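Local coordinates for protein ultraspiracle (Drosophila melanogaster, PDB 1HG4) that probably acts as a ligand-binding nuclear hormone receptor and transcription factor, here with its ligand-binding domain holding a phospholipid and locked in an inactive conformation, at residues F61-Y66 with I83-A88; V76-Q81 with Q265-P270. All coordinates share one frame; numbering follows the deposited sequence.

Interaction 1 of 2, residues F61-Y66 with I83-A88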
# COMPACT_ATOMS: atom_id res chain seq x y z
N PHE A 61 22.73 9.93 18.46
CA PHE A 61 23.45 8.68 18.24
C PHE A 61 22.54 7.53 18.64
O PHE A 61 22.40 6.55 17.91
CB PHE A 61 24.72 8.63 19.09
CG PHE A 61 25.59 7.45 18.79
CD1 PHE A 61 25.40 6.24 19.46
CD2 PHE A 61 26.58 7.51 17.80
CE1 PHE A 61 26.18 5.12 19.15
CE2 PHE A 61 27.36 6.39 17.48
CZ PHE A 61 27.16 5.20 18.15
N GLN A 62 21.95 7.65 19.82
CA GLN A 62 21.06 6.63 20.35
C GLN A 62 19.87 6.40 19.44
O GLN A 62 19.45 5.25 19.24
CB GLN A 62 20.60 7.04 21.75
CG GLN A 62 21.69 6.89 22.81
CD GLN A 62 21.43 7.73 24.05
OE1 GLN A 62 20.31 7.77 24.57
NE2 GLN A 62 22.47 8.39 24.54
N MET A 63 19.35 7.48 18.88
CA MET A 63 18.20 7.41 17.98
C MET A 63 18.50 6.53 16.79
O MET A 63 17.67 5.70 16.39
CB MET A 63 17.82 8.81 17.50
CG MET A 63 16.60 8.80 16.60
SD MET A 63 16.37 10.37 15.77
CE MET A 63 16.18 11.46 17.22
N VAL A 64 19.68 6.72 16.21
CA VAL A 64 20.09 5.94 15.05
C VAL A 64 20.12 4.45 15.40
O VAL A 64 19.63 3.62 14.63
CB VAL A 64 21.48 6.39 14.54
CG1 VAL A 64 22.00 5.44 13.48
CG2 VAL A 64 21.38 7.80 13.97
N GLU A 65 20.68 4.11 16.56
CA GLU A 65 20.75 2.71 16.98
C GLU A 65 19.36 2.19 17.30
O GLU A 65 19.07 1.00 17.13
CB GLU A 65 21.66 2.55 18.18
CG GLU A 65 23.13 2.88 17.88
CD GLU A 65 23.67 2.20 16.64
OE1 GLU A 65 23.44 0.99 16.44
OE2 GLU A 65 24.34 2.88 15.84
N TYR A 66 18.49 3.09 17.75
CA TYR A 66 17.10 2.74 18.05
C TYR A 66 16.41 2.29 16.76
O TYR A 66 15.82 1.21 16.73
CB TYR A 66 16.39 3.96 18.63
CG TYR A 66 14.90 4.01 18.41
CD1 TYR A 66 14.04 3.12 19.06
CD2 TYR A 66 14.34 4.96 17.56
CE1 TYR A 66 12.65 3.19 18.88
CE2 TYR A 66 12.96 5.04 17.36
CZ TYR A 66 12.12 4.16 18.03
OH TYR A 66 10.77 4.31 17.85
N ILE A 83 16.44 9.13 4.96
CA ILE A 83 15.35 10.08 4.84
C ILE A 83 14.39 10.02 6.03
O ILE A 83 13.94 11.06 6.53
CB ILE A 83 14.56 9.85 3.51
CG1 ILE A 83 15.45 10.21 2.32
CG2 ILE A 83 13.30 10.71 3.47
CD1 ILE A 83 14.78 9.97 0.97
N LEU A 84 14.11 8.81 6.50
CA LEU A 84 13.21 8.62 7.64
C LEU A 84 13.77 9.28 8.88
O LEU A 84 13.04 9.95 9.61
CB LEU A 84 12.98 7.13 7.90
CG LEU A 84 12.22 6.40 6.79
CD1 LEU A 84 12.28 4.89 6.99
CD2 LEU A 84 10.79 6.89 6.77
N LEU A 85 15.07 9.09 9.12
CA LEU A 85 15.70 9.68 10.29
C LEU A 85 15.75 11.21 10.19
O LEU A 85 15.53 11.91 11.18
CB LEU A 85 17.12 9.13 10.45
CG LEU A 85 17.19 7.67 10.93
CD1 LEU A 85 18.63 7.17 10.84
CD2 LEU A 85 16.70 7.59 12.35
N LYS A 86 16.02 11.73 9.00
CA LYS A 86 16.09 13.17 8.79
C LYS A 86 14.73 13.83 9.03
O LYS A 86 14.64 14.97 9.49
CB LYS A 86 16.58 13.45 7.37
CG LYS A 86 16.53 14.91 6.96
CD LYS A 86 17.55 15.73 7.72
CE LYS A 86 17.40 17.20 7.39
NZ LYS A 86 17.38 17.42 5.90
N ALA A 87 13.67 13.11 8.71
CA ALA A 87 12.33 13.66 8.87
C ALA A 87 11.77 13.54 10.28
O ALA A 87 11.01 14.39 10.71
CB ALA A 87 11.36 13.01 7.87
N ALA A 88 12.15 12.52 11.03
CA ALA A 88 11.59 12.35 12.37
C ALA A 88 12.46 12.70 13.59
O ALA A 88 11.91 12.82 14.69
CB ALA A 88 11.05 10.90 12.53

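Interaction 2 of 2, residues V76-Q81 with Q265-P270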
# COMPACT_ATOMS: atom_id res chain seq x y z
N VAL A 76 14.72 -1.66 4.63
CA VAL A 76 14.46 -0.75 3.54
C VAL A 76 15.81 -0.28 3.03
O VAL A 76 16.81 -0.36 3.73
CB VAL A 76 13.61 0.44 4.00
CG1 VAL A 76 12.39 -0.08 4.73
CG2 VAL A 76 14.42 1.37 4.87
N PRO A 77 15.86 0.18 1.77
CA PRO A 77 17.16 0.64 1.27
C PRO A 77 17.74 1.77 2.13
O PRO A 77 17.00 2.60 2.68
CB PRO A 77 16.86 1.06 -0.17
CG PRO A 77 15.36 1.33 -0.17
CD PRO A 77 14.80 0.28 0.75
N LEU A 78 19.06 1.77 2.26
CA LEU A 78 19.79 2.77 3.04
C LEU A 78 19.30 4.19 2.77
O LEU A 78 19.09 4.98 3.69
CB LEU A 78 21.28 2.68 2.73
CG LEU A 78 22.20 2.37 3.90
CD1 LEU A 78 23.65 2.27 3.41
CD2 LEU A 78 22.04 3.45 4.97
N ASP A 79 19.13 4.53 1.50
CA ASP A 79 18.69 5.86 1.16
C ASP A 79 17.37 6.19 1.84
O ASP A 79 17.15 7.32 2.25
CB ASP A 79 18.58 6.03 -0.37
CG ASP A 79 19.95 5.96 -1.06
OD1 ASP A 79 20.98 5.94 -0.35
OD2 ASP A 79 20.01 5.93 -2.31
N ASP A 80 16.51 5.19 2.00
CA ASP A 80 15.23 5.43 2.65
C ASP A 80 15.45 5.64 4.14
O ASP A 80 14.84 6.53 4.74
CB ASP A 80 14.27 4.23 2.46
CG ASP A 80 13.52 4.28 1.13
OD1 ASP A 80 13.46 5.36 0.52
OD2 ASP A 80 12.97 3.22 0.73
N GLN A 81 16.33 4.83 4.73
CA GLN A 81 16.62 4.91 6.16
C GLN A 81 17.10 6.29 6.56
O GLN A 81 16.73 6.82 7.61
CB GLN A 81 17.68 3.87 6.54
CG GLN A 81 17.23 2.43 6.37
CD GLN A 81 18.33 1.46 6.73
OE1 GLN A 81 19.04 1.66 7.72
NE2 GLN A 81 18.49 0.41 5.94
N GLN A 265 26.80 6.55 10.28
CA GLN A 265 26.61 5.71 11.46
C GLN A 265 25.91 4.42 11.04
O GLN A 265 26.25 3.34 11.52
CB GLN A 265 25.78 6.41 12.54
CG GLN A 265 25.84 5.69 13.89
CD GLN A 265 25.08 6.40 14.99
OE1 GLN A 265 25.07 7.62 15.07
NE2 GLN A 265 24.46 5.62 15.88
N LEU A 266 24.95 4.53 10.13
CA LEU A 266 24.23 3.35 9.66
C LEU A 266 25.17 2.36 8.98
O LEU A 266 25.09 1.16 9.24
CB LEU A 266 23.09 3.75 8.71
CG LEU A 266 21.86 4.32 9.41
CD1 LEU A 266 20.88 4.87 8.40
CD2 LEU A 266 21.22 3.25 10.26
N GLU A 267 26.05 2.86 8.12
CA GLU A 267 26.99 2.00 7.40
C GLU A 267 28.04 1.42 8.32
O GLU A 267 28.86 0.61 7.90
CB GLU A 267 27.68 2.78 6.27
CG GLU A 267 26.75 3.18 5.14
CD GLU A 267 27.46 3.98 4.06
OE1 GLU A 267 28.06 5.03 4.39
OE2 GLU A 267 27.41 3.58 2.87
N ALA A 268 28.01 1.82 9.58
CA ALA A 268 28.97 1.32 10.54
C ALA A 268 28.30 0.32 11.46
O ALA A 268 27.08 0.31 11.60
CB ALA A 268 29.54 2.47 11.34
N PRO A 269 29.10 -0.55 12.11
CA PRO A 269 28.53 -1.54 13.02
C PRO A 269 27.98 -0.86 14.26
O PRO A 269 28.31 0.29 14.54
CB PRO A 269 29.72 -2.43 13.34
CG PRO A 269 30.84 -1.44 13.39
CD PRO A 269 30.57 -0.61 12.14
N PRO A 270 27.13 -1.55 15.01
CA PRO A 270 26.60 -0.93 16.22
C PRO A 270 27.63 -0.95 17.34
O PRO A 270 28.62 -1.68 17.27
CB PRO A 270 25.37 -1.78 16.53
CG PRO A 270 25.76 -3.14 16.01
CD PRO A 270 26.41 -2.80 14.69

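Interaction 1 of 2, residues F61-Y66 with I83-A88
With CG of Leu85 set opposite its carbonyl carbon (chi1 -72°), the leucine fork points at helix 46-68; Met63 reaches back with CG opposite its nitrogen (chi1 -178°) and a chain extended as far as the sulfur. The two prongs of the fork take different partners. CD1 meets one branch of Val64, at 4.2 Å from Val64 CG2, while CD2 lies 4.4 Å from Met63 SD. Beyond the sulfur the Met63 chain bends (chi3 -60°), and it is the sulfur, not the methyl, that makes the contact. The contact is therefore wholly apolar and fairly loose, three buried side chains bridging two backbones whose nearest CA atoms, of Val64 and Leu85, are 7.5 Å apart. No hydrogen bond crosses; each backbone is occupied with its own helical bonds, such as Tyr66 N to Gln62 O at 2.8 Å. The side chain of Met63 comes within about 8 Å of the bound phospholipid, so the contact lies near the pocket. Further along helix 78-100, Met63 also packs on Trp89, Leu92 and Leu93. Helix 258-266 packs on the pair, Phe262 touching both Val64 and Leu85, while Tyr66 faces helix 11-24.

Interaction 2 of 2, residues V76-Q81 with Q265-P270
Leu78 lays its two methyls against Leu266 and Glu267: CD2 is 3.9 Å from Leu266 CD1, and CD1 is 3.7 Å from Glu267 CG. In the nuclear-receptor ligand-binding fold, helix 258-266 probably corresponds to the C-terminal activation helix and appears to occupy the surface where a coactivator helix would bind, consistent with the locked inactive state. Leu78 and Leu266 run alongside with their ends pointing opposite ways, while the Glu267 chain lies nearly perpendicular to Leu78. Gln81, one turn on, closes over Leu266 with its CB and its amide oxygen, OE1 lying 3.7 Å from Leu266 CD2. The other end of the Gln81 amide turns back on the turn leading into its own helix, NE2 donating to Val76 O. With an alanine in place of Gln81, the Val76 carbonyl would probably lose this side-chain mate and a gap would open where OE1 had covered the Leu266 methyls, CB alone remaining against CD1. Arg216 of the second subunit packs on both Leu78 and Gln81, and Asp212 of that subunit accepts a hydrogen bond from Leu78 N. The bond from Gln81 NE2 to Val76 O is 2.9 Å long and nearly straight at 167°, with the donor tilted 25° from the carbonyl plane.

Overall arrangement
Both contacts use helix 78-100, and their centres lie 10 Å apart. Interaction 1, with its centre about 9 Å from the centre of the chain, is a core contact between this helix and helix 46-68, in which the two segments meet through apolar side chains alone. Interaction 2, its centre about 18 Å from that of the chain, sets the start of helix 78-100 against the end of helix 258-266; there buried leucines share the contact with an amide and an exposed glutamate, and a second subunit borders it. Gln265 ties the two together: its NE2 probably donates to Glu65 OE2 (2.7 Å) and to Phe61 O (3.0 Å). Helix 258-266 thus adds hydrogen bonds to its apolar packing on helix 46-68.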